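Local coordinates for UPF0311 protein RPA1785 (Rhodopseudomonas palustris, PDB 3C5O) that is of unknown function and belongs to the UPF0311 (DUF3237) family of beta-barrel proteins, at residues Ala141-Ala144 with Asp145-Val148; Gly94-Glu97 with Leu98-Leu102. All coordinates share one frame; numbering follows the deposited sequence.

Contact 1: residues Ala141-Ala144 with Asp145-Val148; sequences ARHA and DRVV
Ala141 and Val148 form an antiparallel hydrogen-bonded pair, with Val148 N to Ala141 O at 3.0 Å and a weak return bond from Ala141 N to Val148 O; one step on, Arg142 faces Val147 as a non-hydrogen-bonded pair, and His143 N closes the turn on Arg146 O at 2.9 Å. The same two residues stack: the Arg146 guanidinium rests on one face of the imidazole, planes 7° apart and centres 3.9 Å apart, with His143 ND1 above the middle of the guanidinium and Arg146 NH1 toward the rim of the ring. Arg146 reaches there because CG sits between its own N and C (chi1 73°) and the chain then runs extended. Asp145 OD1 and Arg146 NH2 form a salt bridge, 3.1 Å, through the syn lone pair of OD1 and almost in the guanidinium plane, which helps fix the rotation of the stacked group. Val148 CG2 approaches the edge of the imidazole. On the face carrying Arg142 and Val147, the bent arginine chain brings Arg142 CD to 3.5 Å from Val147 CG2, and its NE makes a weak bond to His143 O. This is a tight beta hairpin, with Ala144 and Asp145 at its tip, joining the last two strands of the antiparallel barrel.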
ATOM      1  N   ALA B 141       3.387   8.785  22.131  1.00 51.55           N
ATOM      2  CA  ALA B 141       4.402   8.607  23.160  1.00 53.87           C
ATOM      3  C   ALA B 141       4.657   7.116  23.381  1.00 54.07           C
ATOM      4  O   ALA B 141       3.710   6.353  23.511  1.00 53.77           O
ATOM      5  CB  ALA B 141       3.972   9.274  24.443  1.00 54.64           C
ATOM      6  N   ARG B 142       5.928   6.713  23.395  1.00 56.13           N
ATOM      7  CA  ARG B 142       6.329   5.310  23.553  1.00 57.20           C
ATOM      8  C   ARG B 142       6.669   5.077  25.009  1.00 60.06           C
ATOM      9  O   ARG B 142       7.575   5.722  25.553  1.00 61.35           O
ATOM     10  CB  ARG B 142       7.588   5.004  22.740  1.00 56.77           C
ATOM     11  CG  ARG B 142       7.625   3.713  21.899  1.00 58.24           C
ATOM     12  CD  ARG B 142       6.787   2.503  22.364  1.00 60.54           C
ATOM     13  NE  ARG B 142       7.593   1.533  23.117  1.00 65.07           N
ATOM     14  CZ  ARG B 142       8.108   0.406  22.633  1.00 64.69           C
ATOM     15  NH1 ARG B 142       7.915   0.046  21.365  1.00 64.53           N
ATOM     16  NH2 ARG B 142       8.814  -0.377  23.437  1.00 67.91           N
ATOM     17  N   HIS B 143       5.925   4.176  25.644  1.00 61.02           N
ATOM     18  CA  HIS B 143       6.318   3.649  26.943  1.00 64.14           C
ATOM     19  C   HIS B 143       6.646   2.161  26.806  1.00 64.41           C
ATOM     20  O   HIS B 143       6.516   1.586  25.719  1.00 63.16           O
ATOM     21  CB  HIS B 143       5.243   3.920  27.978  1.00 65.17           C
ATOM     22  CG  HIS B 143       4.953   5.381  28.159  1.00 67.08           C
ATOM     23  ND1 HIS B 143       3.798   5.977  27.687  1.00 66.53           N
ATOM     24  CD2 HIS B 143       5.679   6.369  28.736  1.00 69.28           C
ATOM     25  CE1 HIS B 143       3.817   7.265  27.986  1.00 67.12           C
ATOM     26  NE2 HIS B 143       4.945   7.528  28.627  1.00 69.70           N
ATOM     27  N   ALA B 144       7.082   1.534  27.891  1.00 66.67           N
ATOM     28  CA  ALA B 144       7.596   0.172  27.809  1.00 66.83           C
ATOM     29  C   ALA B 144       6.464  -0.791  27.498  1.00 65.30           C
ATOM     30  O   ALA B 144       6.666  -1.793  26.794  1.00 64.86           O
ATOM     31  CB  ALA B 144       8.297  -0.213  29.110  1.00 69.99           C
ATOM     32  N   ASP B 145       5.271  -0.446  27.991  1.00 64.46           N
ATOM     33  CA  ASP B 145       4.105  -1.331  27.990  1.00 63.76           C
ATOM     34  C   ASP B 145       2.987  -0.884  27.058  1.00 60.26           C
ATOM     35  O   ASP B 145       2.023  -1.621  26.844  1.00 59.80           O
ATOM     36  CB  ASP B 145       3.534  -1.435  29.417  1.00 67.51           C
ATOM     37  CG  ASP B 145       3.055  -0.075  29.979  1.00 70.22           C
ATOM     38  OD1 ASP B 145       3.775   0.947  29.859  1.00 73.56           O
ATOM     39  OD2 ASP B 145       1.958  -0.030  30.568  1.00 73.38           O
ATOM     40  N   ARG B 146       3.106   0.322  26.514  1.00 57.83           N
ATOM     41  CA  ARG B 146       2.017   0.937  25.768  1.00 55.07           C
ATOM     42  C   ARG B 146       2.504   2.063  24.878  1.00 53.47           C
ATOM     43  O   ARG B 146       3.635   2.517  25.012  1.00 53.92           O
ATOM     44  CB  ARG B 146       0.939   1.479  26.724  1.00 56.31           C
ATOM     45  CG  ARG B 146       1.346   2.738  27.474  1.00 58.36           C
ATOM     46  CD  ARG B 146       0.495   2.973  28.710  1.00 61.99           C
ATOM     47  NE  ARG B 146       0.716   4.303  29.292  1.00 64.91           N
ATOM     48  CZ  ARG B 146       1.742   4.638  30.077  1.00 68.71           C
ATOM     49  NH1 ARG B 146       1.833   5.868  30.549  1.00 71.10           N
ATOM     50  NH2 ARG B 146       2.683   3.756  30.395  1.00 71.07           N
ATOM     51  N   VAL B 147       1.625   2.479  23.963  1.00 51.80           N
ATOM     52  CA  VAL B 147       1.790   3.645  23.102  1.00 50.29           C
ATOM     53  C   VAL B 147       0.527   4.512  23.235  1.00 50.61           C
ATOM     54  O   VAL B 147      -0.584   3.989  23.188  1.00 49.59           O
ATOM     55  CB  VAL B 147       2.014   3.224  21.627  1.00 49.72           C
ATOM     56  CG1 VAL B 147       1.947   4.433  20.716  1.00 48.46           C
ATOM     57  CG2 VAL B 147       3.385   2.490  21.456  1.00 45.52           C
ATOM     58  N   VAL B 148       0.713   5.822  23.440  1.00 51.86           N
ATOM     59  CA  VAL B 148      -0.361   6.788  23.668  1.00 52.28           C
ATOM     60  C   VAL B 148      -0.391   7.779  22.511  1.00 52.18           C
ATOM     61  O   VAL B 148       0.518   8.584  22.372  1.00 53.51           O
ATOM     62  CB  VAL B 148      -0.138   7.577  24.971  1.00 54.58           C
ATOM     63  CG1 VAL B 148      -1.253   8.619  25.206  1.00 55.75           C
ATOM     64  CG2 VAL B 148      -0.048   6.646  26.164  1.00 55.00           C
TER

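Contact 2: residues Gly94-Glu97 with Leu98-Leu102; sequences GPVE and LLRKL
Leu99 reaches back to the backbone of Gly94, just before the helix, and Leu98 to the ring of Pro95. With CG anti to its carbonyl carbon (chi1 -56°), Leu99 lays its two methyls along the glycine backbone: CD1 comes to 3.6 Å from Gly94 O, while CD2 is 3.7 Å from Gly94 N. Gly94 has a backbone conformation (phi 154°) open to glycine but hardly to a residue with a side chain. Leu99 also packs against Phe93 of strand 83-93 and against Glu66. Leu98 has a similar first torsion but diverges from Leu99 around the helix; its CD1 sits against the proline ring, 3.7 Å from Pro95 CG, the two side chains crossing at a slant, and Leu98 also meets Val112.

Val96 and Arg100 lie side by side one turn apart. The arginine runs extended from CG to NE, passing its CG and CD over Val96 O and setting one guanidinium face over Val96 CB, with CZ 4.0 Å from that carbon. A salt bridge from Arg100 NE to Glu66 OE1 grips the chain where the guanidinium begins and helps set the plane's rotation.

Three i-to-i+4 bonds hold the backbone: Leu99 N to Pro95 O at 3.1 Å, Arg100 N to Val96 O, and Lys101 N to Glu97 O at 2.9 Å. Leu98 N adds a weak i-to-i+3 bond to the same Pro95 O. With Pro95 at the N-cap, this is the first turn of a short alpha helix, entered through a Gly-Pro step, in the connection between neighbouring barrel strands 83-93 and 114-122.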
ATOM      1  N   GLY B  94      14.525  10.809  16.664  1.00 65.04           N
ATOM      2  CA  GLY B  94      15.066  11.561  17.792  1.00 68.89           C
ATOM      3  C   GLY B  94      16.578  11.344  17.895  1.00 72.02           C
ATOM      4  O   GLY B  94      17.160  10.661  17.056  1.00 72.58           O
ATOM      5  N   PRO B  95      17.232  11.935  18.910  1.00 74.91           N
ATOM      6  CA  PRO B  95      18.653  11.608  19.205  1.00 77.95           C
ATOM      7  C   PRO B  95      18.881  10.094  19.367  1.00 77.31           C
ATOM      8  O   PRO B  95      18.085   9.435  20.039  1.00 76.18           O
ATOM      9  CB  PRO B  95      18.902  12.314  20.535  1.00 79.58           C
ATOM     10  CG  PRO B  95      17.925  13.445  20.560  1.00 79.74           C
ATOM     11  CD  PRO B  95      16.692  12.953  19.828  1.00 75.52           C
ATOM     12  N   VAL B  96      19.938   9.546  18.755  1.00 79.22           N
ATOM     13  CA  VAL B  96      20.172   8.095  18.792  1.00 78.87           C
ATOM     14  C   VAL B  96      20.259   7.468  20.188  1.00 79.76           C
ATOM     15  O   VAL B  96      19.738   6.374  20.388  1.00 78.00           O
ATOM     16  CB  VAL B  96      21.392   7.635  17.942  1.00 81.11           C
ATOM     17  CG1 VAL B  96      20.984   7.435  16.499  1.00 80.35           C
ATOM     18  CG2 VAL B  96      22.596   8.593  18.073  1.00 85.78           C
ATOM     19  N   GLU B  97      20.913   8.147  21.135  1.00 82.92           N
ATOM     20  CA  GLU B  97      20.966   7.706  22.540  1.00 84.89           C
ATOM     21  C   GLU B  97      19.574   7.436  23.125  1.00 81.85           C
ATOM     22  O   GLU B  97      19.349   6.439  23.810  1.00 81.27           O
ATOM     23  CB  GLU B  97      21.661   8.753  23.415  1.00 88.07           C
ATOM     24  CG  GLU B  97      23.190   8.761  23.365  1.00 93.52           C
ATOM     25  CD  GLU B  97      23.792  10.018  24.023  1.00 97.17           C
ATOM     26  OE1 GLU B  97      23.005  10.870  24.519  1.00 99.63           O
ATOM     27  OE2 GLU B  97      25.047  10.159  24.040  1.00101.98           O
ATOM     28  N   LEU B  98      18.648   8.349  22.861  1.00 80.95           N
ATOM     29  CA  LEU B  98      17.286   8.249  23.403  1.00 78.93           C
ATOM     30  C   LEU B  98      16.458   7.170  22.699  1.00 76.11           C
ATOM     31  O   LEU B  98      15.695   6.431  23.338  1.00 74.69           O
ATOM     32  CB  LEU B  98      16.601   9.620  23.381  1.00 78.77           C
ATOM     33  CG  LEU B  98      17.275  10.737  24.197  1.00 82.15           C
ATOM     34  CD1 LEU B  98      16.728  12.119  23.842  1.00 80.98           C
ATOM     35  CD2 LEU B  98      17.154  10.490  25.689  1.00 83.96           C
ATOM     36  N   LEU B  99      16.615   7.059  21.385  1.00 75.73           N
ATOM     37  CA  LEU B  99      15.984   5.953  20.663  1.00 74.21           C
ATOM     38  C   LEU B  99      16.445   4.625  21.270  1.00 75.48           C
ATOM     39  O   LEU B  99      15.626   3.743  21.529  1.00 73.94           O
ATOM     40  CB  LEU B  99      16.283   6.012  19.159  1.00 73.43           C
ATOM     41  CG  LEU B  99      15.915   7.297  18.411  1.00 73.01           C
ATOM     42  CD1 LEU B  99      16.185   7.165  16.913  1.00 71.49           C
ATOM     43  CD2 LEU B  99      14.462   7.681  18.663  1.00 69.75           C
ATOM     44  N   ARG B 100      17.748   4.514  21.535  1.00 78.78           N
ATOM     45  CA  ARG B 100      18.307   3.335  22.190  1.00 81.11           C
ATOM     46  C   ARG B 100      17.783   3.093  23.616  1.00 82.11           C
ATOM     47  O   ARG B 100      17.485   1.945  23.975  1.00 81.92           O
ATOM     48  CB  ARG B 100      19.833   3.383  22.159  1.00 84.56           C
ATOM     49  CG  ARG B 100      20.405   3.102  20.777  1.00 85.38           C
ATOM     50  CD  ARG B 100      21.803   3.656  20.645  1.00 90.66           C
ATOM     51  NE  ARG B 100      22.298   3.549  19.273  1.00 92.54           N
ATOM     52  CZ  ARG B 100      23.349   4.217  18.803  1.00 96.23           C
ATOM     53  NH1 ARG B 100      24.018   5.061  19.591  1.00 98.27           N
ATOM     54  NH2 ARG B 100      23.725   4.051  17.539  1.00 96.76           N
ATOM     55  N   LYS B 101      17.662   4.160  24.412  1.00 83.37           N
ATOM     56  CA  LYS B 101      16.955   4.100  25.697  1.00 84.57           C
ATOM     57  C   LYS B 101      15.575   3.467  25.538  1.00 81.95           C
ATOM     58  O   LYS B 101      15.200   2.600  26.322  1.00 82.56           O
ATOM     59  CB  LYS B 101      16.773   5.505  26.287  1.00 86.13           C
ATOM     60  CG  LYS B 101      17.453   5.793  27.624  1.00 91.02           C
ATOM     61  CD  LYS B 101      16.734   6.973  28.298  1.00 93.05           C
ATOM     62  CE  LYS B 101      17.063   7.147  29.781  1.00 96.72           C
ATOM     63  NZ  LYS B 101      18.115   8.178  30.000  1.00101.48           N
ATOM     64  N   LEU B 102      14.819   3.909  24.528  1.00 79.66           N
ATOM     65  CA  LEU B 102      13.465   3.388  24.293  1.00 77.66           C
ATOM     66  C   LEU B 102      13.477   1.898  23.956  1.00 77.72           C
ATOM     67  O   LEU B 102      12.639   1.141  24.453  1.00 77.46           O
ATOM     68  CB  LEU B 102      12.718   4.168  23.197  1.00 74.93           C
ATOM     69  CG  LEU B 102      12.124   5.547  23.505  1.00 73.75           C
ATOM     70  CD1 LEU B 102      11.481   6.134  22.261  1.00 68.88           C
ATOM     71  CD2 LEU B 102      11.130   5.494  24.665  1.00 72.28           C
TER

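Overall arrangement
Contact 2 comes first along the chain, in helix 96-103, which interrupts the route from strand 83-93 to strand 114-122; contact 1 follows at the turn between strands 136-142 and 146-154, the last two of the eight-stranded antiparallel barrel. Their centres are 14 Å apart, and the two meet where Leu102 CD2 packs 3.7 Å from Arg142 O, the helix resting against the hairpin end of strand 136-142. Backbone bonds from Asp145 to Ile19 and from Val147 to Ala17 tie the hairpin to strand 9-27, joining the last strand to the first where the barrel closes. Both contacts lie at the surface, with no functional site assigned.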